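CurD (Moorea producens 3L, PDB 5KP7) belongs to the HMG-CoA synthase family and probably catalyses the aldol-type condensation of an acetyl group with a beta-ketoacyl thioester. Local coordinates at residues Gly144-Ile149 with Glu357-Val362; Val197-Ser202 with Thr325-Leu330; His206-Asp211 with Arg343-Phe348. The protein carries 3 engineered substitutions. All coordinates share one frame; numbering follows the deposited sequence. Where two conformers were deposited one is given.

Contact 2 (V197-S202 with T325-L330) lies deepest: all its touching residues are buried, and its chemistry is purely apolar. Contact 1 (G144-I149 with E357-V362) lies farther from the chain's centre; leucine and tyrosine still pack inside, but Q146 and E357 bring polar groups. Contact 3 (H206-D211 with R343-F348) runs from buried phenylalanine and methionine to a salt bridge between partly exposed residues. All three reach the same mixed sheet: contacts 1 and 2 set helices against it, whereas contact 3 joins two of its strands. L145 of contact 1 meets F327 of contact 2, whose L330 meets I345 of contact 3; S360 and D211 link contacts 1 and 3.

Contact 1 of 3, residues Gly144-Ile149 with Glu357-Val362; sequences GLQMAI and EFYSGV
One face of the Y359 ring takes the amide of Q146: NE2 sits 3.7 Å above the ring plane, displaced toward the rim on the side of CD2. The amide stands almost upright on the ring, the two planes being 81° apart. Beside it E357 comes from the opposite direction, its carboxylate turned 36° from the amide and its OE1 3.6 Å from Q146 CD. This is packing of carboxylate against amide and aliphatic chain, since E357 OE1 is equally near Q146 CG, and its 3.7 Å from Q146 NE2 is too long for a bond. The Q146 chain is bent about CB-CG (chi2 -61°), which lets one side chain touch both partners. L145 approaches the ring obliquely with one branch, CD2 lying 3.9 Å from Y359 CE2 and as far from its OH. The polar ends are held from just before the helical segment: Y359 OH bonds T142 OG1, and E357 OE2 bonds Y139 OH. Helix 140-154 thus lies against strand 355-363, where the axes of 144-149 and 357-362 approach to 12.0 Å, and Q146 also reaches N215 on the adjoining strand 208-219. With its other branch L145 touches V201 of strand 195-202, as does A148, while L145 and Y359 both pack on F327 of helix 325-336, and Y359 on its L326 too, consistent with the central helical layer of the thiolase fold.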
loop_
_atom_site.group_PDB
_atom_site.type_symbol
_atom_site.label_atom_id
_atom_site.label_comp_id
_atom_site.label_asym_id
_atom_site.label_seq_id
_atom_site.Cartn_x
_atom_site.Cartn_y
_atom_site.Cartn_z
ATOM N N GLY A 144 -4.497 -12.961 -1.579
ATOM C CA GLY A 144 -4.359 -13.644 -2.865
ATOM C C GLY A 144 -3.066 -14.422 -2.982
ATOM O O GLY A 144 -3.047 -15.588 -3.441
ATOM N N LEU A 145 -1.966 -13.803 -2.550
ATOM C CA LEU A 145 -0.688 -14.480 -2.588
ATOM C C LEU A 145 -0.699 -15.741 -1.712
ATOM O O LEU A 145 -0.212 -16.788 -2.114
ATOM C CB LEU A 145 0.432 -13.538 -2.136
ATOM C CG LEU A 145 1.835 -14.145 -1.989
ATOM C CD1 LEU A 145 2.364 -14.837 -3.246
ATOM C CD2 LEU A 145 2.800 -13.065 -1.505
ATOM N N GLN A 146 -1.267 -15.641 -0.517
ATOM C CA GLN A 146 -1.355 -16.808 0.364
ATOM C C GLN A 146 -2.207 -17.910 -0.230
ATOM O O GLN A 146 -1.868 -19.076 -0.084
ATOM C CB GLN A 146 -1.834 -16.405 1.761
ATOM C CG GLN A 146 -0.819 -15.512 2.493
ATOM C CD GLN A 146 0.525 -16.185 2.723
ATOM O OE1 GLN A 146 0.605 -17.401 2.902
ATOM N NE2 GLN A 146 1.584 -15.412 2.700
ATOM N N MET A 147 -3.295 -17.560 -0.907
ATOM C CA MET A 147 -4.148 -18.597 -1.569
ATOM C C MET A 147 -3.370 -19.293 -2.694
ATOM O O MET A 147 -3.446 -20.513 -2.852
ATOM C CB MET A 147 -5.447 -17.960 -2.109
ATOM C CG MET A 147 -6.415 -17.453 -1.035
ATOM S SD MET A 147 -6.750 -18.493 0.390
ATOM C CE MET A 147 -5.637 -17.800 1.606
ATOM N N ALA A 148 -2.581 -18.511 -3.435
ATOM C CA ALA A 148 -1.753 -19.048 -4.531
ATOM C C ALA A 148 -0.662 -19.980 -3.988
ATOM O O ALA A 148 -0.428 -21.058 -4.537
ATOM C CB ALA A 148 -1.173 -17.918 -5.375
ATOM N N ILE A 149 -0.002 -19.545 -2.918
ATOM C CA ILE A 149 1.000 -20.378 -2.235
ATOM C C ILE A 149 0.364 -21.729 -1.857
ATOM O O ILE A 149 0.932 -22.808 -2.073
ATOM C CB ILE A 149 1.542 -19.649 -0.984
ATOM C CG1 ILE A 149 2.471 -18.514 -1.421
ATOM C CG2 ILE A 149 2.274 -20.631 -0.041
ATOM C CD1 ILE A 149 2.710 -17.444 -0.368
ATOM N N GLU A 357 -1.259 -9.317 8.299
ATOM C CA GLU A 357 -0.418 -10.492 8.276
ATOM C C GLU A 357 1.037 -10.117 8.197
ATOM O O GLU A 357 1.401 -9.191 7.474
ATOM C CB GLU A 357 -0.797 -11.407 7.103
ATOM C CG GLU A 357 -0.077 -12.734 7.055
ATOM C CD GLU A 357 -0.778 -13.821 6.251
ATOM O OE1 GLU A 357 -0.111 -14.841 5.989
ATOM O OE2 GLU A 357 -1.996 -13.715 5.945
ATOM N N PHE A 358 1.862 -10.839 8.951
ATOM C CA PHE A 358 3.320 -10.742 8.862
ATOM C C PHE A 358 3.855 -12.068 8.345
ATOM O O PHE A 358 3.455 -13.145 8.819
ATOM C CB PHE A 358 3.936 -10.408 10.221
ATOM C CG PHE A 358 5.426 -10.136 10.161
ATOM C CD1 PHE A 358 6.362 -11.177 10.152
ATOM C CD2 PHE A 358 5.895 -8.835 10.066
ATOM C CE1 PHE A 358 7.734 -10.919 10.061
ATOM C CE2 PHE A 358 7.254 -8.571 9.955
ATOM C CZ PHE A 358 8.168 -9.607 9.977
ATOM N N TYR A 359 4.734 -11.999 7.339
ATOM C CA TYR A 359 5.263 -13.199 6.704
ATOM C C TYR A 359 6.640 -12.906 6.141
ATOM O O TYR A 359 7.105 -11.795 6.294
ATOM C CB TYR A 359 4.308 -13.713 5.637
ATOM C CG TYR A 359 3.911 -12.769 4.515
ATOM C CD1 TYR A 359 3.025 -11.725 4.719
ATOM C CD2 TYR A 359 4.314 -13.015 3.218
ATOM C CE1 TYR A 359 2.602 -10.900 3.669
ATOM C CE2 TYR A 359 3.878 -12.203 2.150
ATOM C CZ TYR A 359 3.001 -11.172 2.386
ATOM O OH TYR A 359 2.550 -10.402 1.314
ATOM N N SER A 360 7.306 -13.897 5.541
ATOM C CA SER A 360 8.722 -13.662 5.152
ATOM C C SER A 360 9.185 -14.562 4.035
ATOM O O SER A 360 8.546 -15.571 3.733
ATOM C CB SER A 360 9.638 -13.813 6.380
ATOM O OG SER A 360 9.594 -15.136 6.918
ATOM N N GLY A 361 10.277 -14.171 3.396
ATOM C CA GLY A 361 10.912 -15.011 2.399
ATOM C C GLY A 361 12.310 -14.529 2.084
ATOM O O GLY A 361 12.778 -13.560 2.689
ATOM N N VAL A 362 12.932 -15.184 1.108
ATOM C CA VAL A 362 14.331 -14.958 0.760
ATOM C C VAL A 362 14.495 -14.602 -0.708
ATOM O O VAL A 362 13.814 -15.172 -1.577
ATOM C CB VAL A 362 15.164 -16.212 1.099
ATOM C CG1 VAL A 362 16.605 -16.113 0.586
ATOM C CG2 VAL A 362 15.134 -16.465 2.597
#

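Contact 2 of 3, residues Val197-Ser202 with Thr325-Leu330; sequences VALLVS and TLFLSL
L199 meets the F327 ring squarely over one face. Its CD1 methyl stands 3.7 Å from the ring centroid and only 12° off the normal, a CH-pi contact in which the leucine and the phenylalanine cross at about a right angle. The methyl is nearly centred, reaching CE2 at 3.7 Å and CZ at almost the same distance. L199 presents this branch because its CG lies beside the backbone N (chi1 -52°) and the chain beyond is extended, carrying CD1 out from the strand. V197, two residues earlier on the same side of the strand, works at the root of the aromatic side chain: its CG1 packs 3.7 Å from F327 CB, the two side chains crossing at a slant. The other branch, V197 CG2, turns to the helix backbone and lies 3.9 Å from L328 N, with L328 CB slightly farther off. Valine thus straddles the start of two consecutive side chains while leucine covers the ring, and every group involved is apolar and buried apart from the backbone nitrogen. The axes of 325-330 and 197-202 make an angle of 73°. T325 OG1 bonds I321 N and M322 O and, weakly, OD1 of the phosphopantetheine-binding N320. L326 and L330 pack on M347 of strand 343-351, while V197 and L199 also touch L33 of strand 29-36, neighbour of their own strand in the sheet.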
loop_
_atom_site.group_PDB
_atom_site.type_symbol
_atom_site.label_atom_id
_atom_site.label_comp_id
_atom_site.label_asym_id
_atom_site.label_seq_id
_atom_site.Cartn_x
_atom_site.Cartn_y
_atom_site.Cartn_z
ATOM N N VAL A 197 0.511 -4.536 -9.333
ATOM C CA VAL A 197 1.642 -5.438 -9.257
ATOM C C VAL A 197 1.157 -6.847 -9.515
ATOM O O VAL A 197 0.224 -7.336 -8.851
ATOM C CB VAL A 197 2.438 -5.349 -7.911
ATOM C CG1 VAL A 197 3.639 -6.296 -7.953
ATOM C CG2 VAL A 197 2.888 -3.928 -7.630
ATOM N N ALA A 198 1.805 -7.507 -10.476
ATOM C CA ALA A 198 1.481 -8.888 -10.846
ATOM C C ALA A 198 2.525 -9.850 -10.359
ATOM O O ALA A 198 3.736 -9.593 -10.517
ATOM C CB ALA A 198 1.359 -9.007 -12.353
ATOM N N LEU A 199 2.059 -10.948 -9.762
ATOM C CA LEU A 199 2.922 -12.021 -9.255
ATOM C C LEU A 199 2.584 -13.332 -9.930
ATOM O O LEU A 199 1.403 -13.740 -9.952
ATOM C CB LEU A 199 2.736 -12.237 -7.747
ATOM C CG LEU A 199 2.843 -11.026 -6.830
ATOM C CD1 LEU A 199 2.667 -11.432 -5.372
ATOM C CD2 LEU A 199 4.139 -10.304 -7.035
ATOM N N LEU A 200 3.592 -14.020 -10.461
ATOM C CA LEU A 200 3.428 -15.394 -10.895
ATOM C C LEU A 200 3.923 -16.260 -9.772
ATOM O O LEU A 200 5.041 -16.087 -9.333
ATOM C CB LEU A 200 4.211 -15.640 -12.182
ATOM C CG LEU A 200 4.100 -17.008 -12.868
ATOM C CD1 LEU A 200 2.673 -17.244 -13.316
ATOM C CD2 LEU A 200 5.088 -17.167 -14.000
ATOM N N VAL A 201 3.079 -17.174 -9.291
ATOM C CA VAL A 201 3.388 -18.002 -8.147
ATOM C C VAL A 201 3.500 -19.474 -8.590
ATOM O O VAL A 201 2.634 -19.980 -9.313
ATOM C CB VAL A 201 2.309 -17.845 -7.048
ATOM C CG1 VAL A 201 2.565 -18.778 -5.871
ATOM C CG2 VAL A 201 2.241 -16.376 -6.626
ATOM N N SER A 202 4.551 -20.160 -8.126
ATOM C CA SER A 202 4.833 -21.514 -8.564
ATOM C C SER A 202 5.818 -22.213 -7.617
ATOM O O SER A 202 6.235 -21.639 -6.604
ATOM C CB SER A 202 5.455 -21.474 -9.967
ATOM O OG SER A 202 6.835 -21.122 -9.893
ATOM N N THR A 325 0.432 -2.164 -2.648
ATOM C CA THR A 325 1.537 -1.346 -2.139
ATOM C C THR A 325 2.632 -2.190 -1.514
ATOM O O THR A 325 3.825 -1.954 -1.760
ATOM C CB THR A 325 1.068 -0.277 -1.143
ATOM O OG1 THR A 325 -0.025 0.447 -1.711
ATOM C CG2 THR A 325 2.203 0.680 -0.819
ATOM N N LEU A 326 2.272 -3.163 -0.691
ATOM C CA LEU A 326 3.315 -4.040 -0.085
ATOM C C LEU A 326 4.159 -4.781 -1.147
ATOM O O LEU A 326 5.360 -4.988 -0.976
ATOM C CB LEU A 326 2.661 -5.049 0.894
ATOM C CG LEU A 326 3.558 -6.137 1.465
ATOM C CD1 LEU A 326 4.666 -5.522 2.302
ATOM C CD2 LEU A 326 2.722 -7.068 2.352
ATOM N N PHE A 327 3.524 -5.189 -2.251
ATOM C CA PHE A 327 4.248 -5.864 -3.316
ATOM C C PHE A 327 5.168 -4.906 -4.043
ATOM O O PHE A 327 6.286 -5.290 -4.415
ATOM C CB PHE A 327 3.302 -6.562 -4.297
ATOM C CG PHE A 327 2.449 -7.652 -3.666
ATOM C CD1 PHE A 327 2.859 -8.332 -2.535
ATOM C CD2 PHE A 327 1.248 -7.988 -4.245
ATOM C CE1 PHE A 327 2.066 -9.328 -1.958
ATOM C CE2 PHE A 327 0.459 -9.003 -3.691
ATOM C CZ PHE A 327 0.887 -9.666 -2.548
ATOM N N LEU A 328 4.741 -3.658 -4.183
ATOM C CA LEU A 328 5.626 -2.656 -4.749
ATOM C C LEU A 328 6.817 -2.402 -3.810
ATOM O O LEU A 328 7.948 -2.219 -4.258
ATOM C CB LEU A 328 4.891 -1.350 -5.023
ATOM C CG LEU A 328 5.768 -0.267 -5.683
ATOM C CD1 LEU A 328 6.409 -0.757 -6.968
ATOM C CD2 LEU A 328 4.977 0.999 -5.859
ATOM N N SER A 329 6.530 -2.337 -2.507
ATOM C CA SER A 329 7.599 -2.187 -1.513
ATOM C C SER A 329 8.621 -3.328 -1.588
ATOM O O SER A 329 9.841 -3.109 -1.591
ATOM C CB SER A 329 7.026 -2.108 -0.111
ATOM O OG SER A 329 8.085 -1.986 0.814
ATOM N N LEU A 330 8.129 -4.553 -1.738
ATOM C CA LEU A 330 9.018 -5.701 -1.974
ATOM C C LEU A 330 9.903 -5.517 -3.213
ATOM O O LEU A 330 11.126 -5.689 -3.139
ATOM C CB LEU A 330 8.217 -7.006 -2.074
ATOM C CG LEU A 330 9.033 -8.247 -2.443
ATOM C CD1 LEU A 330 10.099 -8.580 -1.406
ATOM C CD2 LEU A 330 8.079 -9.428 -2.665
#

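Contact 3 of 3, residues His206-Asp211 with Arg343-Phe348; sequences HIFQID and RRIGMF
A side-on, two-pronged salt bridge between D211 and R344 lies on one face of the intervening strand 355-363, and a Met-aromatic contact between F208 and M347 lies on the other face. R344 NE gives its proton to D211 OD2 at 2.8 Å, and R344 NH2 gives one to D211 OD1 at 2.9 Å in a nearly straight bond (173°). Each oxygen is met on its syn side. Both oxygens lie close to the guanidinium plane, yet the two flat groups are twisted 34° from each other, so the nitrogens stand somewhat out of the carboxylate plane. The bend of R344 at CD (chi3 -77°) turns this NE edge to the aspartate. D211 OD2 is gripped a second time by S360 OG, while R344 NH1 pairs with a bound sulfate, probably picked up during crystallisation. In the mixed sheet of this thiolase-like fold, strand 355-363 runs between the two segments; F208 and D211 therefore reach across it on opposite faces, the F208 ring passing close to G361. Where strand 208-219 begins, I207 and F208 both face I30, a classic beta bulge. The far end of the F208 ring meets strand 343-351: CE1 lies 4.1 Å from I345 CB, which sits at the ring edge. Next to it, M347 CG comes obliquely to within 4.1 Å of F208 CZ, and M347 SD stands 5.2 Å from the ring centroid, also oblique. Helix 325-336 packs on this apolar face, with T333 touching I345 and I334 touching I207.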
loop_
_atom_site.group_PDB
_atom_site.type_symbol
_atom_site.label_atom_id
_atom_site.label_comp_id
_atom_site.label_asym_id
_atom_site.label_seq_id
_atom_site.Cartn_x
_atom_site.Cartn_y
_atom_site.Cartn_z
ATOM N N HIS A 206 11.774 -18.026 -8.550
ATOM C CA HIS A 206 12.994 -17.350 -8.972
ATOM C C HIS A 206 13.245 -16.009 -8.301
ATOM O O HIS A 206 14.408 -15.613 -8.206
ATOM C CB HIS A 206 13.022 -17.113 -10.480
ATOM C CG HIS A 206 12.877 -18.364 -11.295
ATOM N ND1 HIS A 206 13.539 -19.534 -10.992
ATOM C CD2 HIS A 206 12.172 -18.615 -12.420
ATOM C CE1 HIS A 206 13.222 -20.462 -11.876
ATOM N NE2 HIS A 206 12.388 -19.933 -12.749
ATOM N N ILE A 207 12.190 -15.312 -7.886
ATOM C CA ILE A 207 12.321 -13.977 -7.267
ATOM C C ILE A 207 12.259 -14.009 -5.736
ATOM O O ILE A 207 13.132 -13.428 -5.073
ATOM C CB ILE A 207 11.253 -13.001 -7.785
ATOM C CG1 ILE A 207 11.292 -12.871 -9.315
ATOM C CG2 ILE A 207 11.370 -11.627 -7.117
ATOM C CD1 ILE A 207 12.605 -12.407 -9.880
ATOM N N PHE A 208 11.245 -14.674 -5.167
ATOM C CA PHE A 208 11.001 -14.622 -3.721
ATOM C C PHE A 208 10.600 -15.982 -3.228
ATOM O O PHE A 208 9.496 -16.447 -3.521
ATOM C CB PHE A 208 9.912 -13.574 -3.407
ATOM C CG PHE A 208 9.748 -13.204 -1.937
ATOM C CD1 PHE A 208 10.799 -12.645 -1.203
ATOM C CD2 PHE A 208 8.510 -13.343 -1.292
ATOM C CE1 PHE A 208 10.616 -12.235 0.120
ATOM C CE2 PHE A 208 8.331 -12.934 0.033
ATOM C CZ PHE A 208 9.394 -12.376 0.735
ATOM N N GLN A 209 11.496 -16.613 -2.466
ATOM C CA GLN A 209 11.291 -17.940 -1.921
ATOM C C GLN A 209 10.583 -17.795 -0.556
ATOM O O GLN A 209 11.187 -17.300 0.377
ATOM C CB GLN A 209 12.668 -18.634 -1.812
ATOM C CG GLN A 209 13.404 -18.814 -3.163
ATOM C CD GLN A 209 14.469 -17.754 -3.542
ATOM O OE1 GLN A 209 15.242 -17.279 -2.697
ATOM N NE2 GLN A 209 14.566 -17.452 -4.866
ATOM N N ILE A 210 9.325 -18.223 -0.464
ATOM C CA ILE A 210 8.526 -18.097 0.751
ATOM C C ILE A 210 9.023 -18.994 1.893
ATOM O O ILE A 210 9.396 -20.141 1.671
ATOM C CB ILE A 210 7.015 -18.379 0.431
ATOM C CG1 ILE A 210 6.404 -17.199 -0.339
ATOM C CG2 ILE A 210 6.191 -18.701 1.671
ATOM C CD1 ILE A 210 6.107 -15.952 0.479
ATOM N N ASP A 211 9.082 -18.424 3.106
ATOM C CA ASP A 211 9.278 -19.187 4.339
ATOM C C ASP A 211 7.963 -19.861 4.710
ATOM O O ASP A 211 7.066 -19.221 5.269
ATOM C CB ASP A 211 9.762 -18.277 5.479
ATOM C CG ASP A 211 11.174 -17.703 5.250
ATOM O OD1 ASP A 211 12.088 -18.420 4.750
ATOM O OD2 ASP A 211 11.401 -16.520 5.629
ATOM N N ARG A 343 19.210 -12.777 1.100
ATOM C CA ARG A 343 18.665 -11.930 2.165
ATOM C C ARG A 343 17.241 -12.343 2.496
ATOM O O ARG A 343 16.485 -12.755 1.616
ATOM C CB ARG A 343 18.631 -10.463 1.733
ATOM C CG ARG A 343 19.937 -9.912 1.191
ATOM C CD ARG A 343 21.014 -9.781 2.266
ATOM N NE ARG A 343 22.148 -9.031 1.728
ATOM C CZ ARG A 343 23.345 -8.922 2.307
ATOM N NH1 ARG A 343 23.617 -9.535 3.473
ATOM N NH2 ARG A 343 24.307 -8.217 1.698
ATOM N N ARG A 344 16.885 -12.200 3.772
ATOM C CA ARG A 344 15.529 -12.460 4.230
ATOM C C ARG A 344 14.812 -11.144 4.445
ATOM O O ARG A 344 15.357 -10.196 5.033
ATOM C CB ARG A 344 15.522 -13.315 5.498
ATOM C CG ARG A 344 14.127 -13.482 6.112
ATOM C CD ARG A 344 14.073 -14.624 7.104
ATOM N NE ARG A 344 14.021 -15.937 6.448
ATOM C CZ ARG A 344 15.009 -16.829 6.377
ATOM N NH1 ARG A 344 16.215 -16.604 6.912
ATOM N NH2 ARG A 344 14.794 -17.977 5.763
ATOM N N ILE A 345 13.594 -11.077 3.893
ATOM C CA ILE A 345 12.752 -9.906 3.972
ATOM C C ILE A 345 11.509 -10.232 4.777
ATOM O O ILE A 345 10.807 -11.210 4.473
ATOM C CB ILE A 345 12.335 -9.431 2.551
ATOM C CG1 ILE A 345 13.585 -9.215 1.641
ATOM C CG2 ILE A 345 11.496 -8.163 2.647
ATOM C CD1 ILE A 345 13.228 -8.810 0.202
ATOM N N GLY A 346 11.235 -9.406 5.784
ATOM C CA GLY A 346 9.977 -9.488 6.526
ATOM C C GLY A 346 8.949 -8.577 5.898
ATOM O O GLY A 346 9.268 -7.432 5.515
ATOM N N MET A 347 7.723 -9.075 5.800
ATOM C CA MET A 347 6.640 -8.424 5.101
ATOM C C MET A 347 5.459 -8.194 6.043
ATOM O O MET A 347 4.973 -9.152 6.650
ATOM C CB MET A 347 6.152 -9.350 3.967
ATOM C CG MET A 347 7.215 -9.796 2.987
ATOM S SD MET A 347 7.403 -8.643 1.649
ATOM C CE MET A 347 5.933 -8.953 0.645
ATOM N N PHE A 348 4.977 -6.959 6.111
ATOM C CA PHE A 348 3.789 -6.613 6.920
ATOM C C PHE A 348 2.691 -6.036 6.058
ATOM O O PHE A 348 2.870 -4.983 5.434
ATOM C CB PHE A 348 4.082 -5.622 8.047
ATOM C CG PHE A 348 2.839 -5.241 8.808
ATOM C CD1 PHE A 348 2.128 -6.221 9.488
ATOM C CD2 PHE A 348 2.329 -3.972 8.759
ATOM C CE1 PHE A 348 0.943 -5.933 10.144
ATOM C CE2 PHE A 348 1.128 -3.665 9.430
ATOM C CZ PHE A 348 0.438 -4.664 10.104
#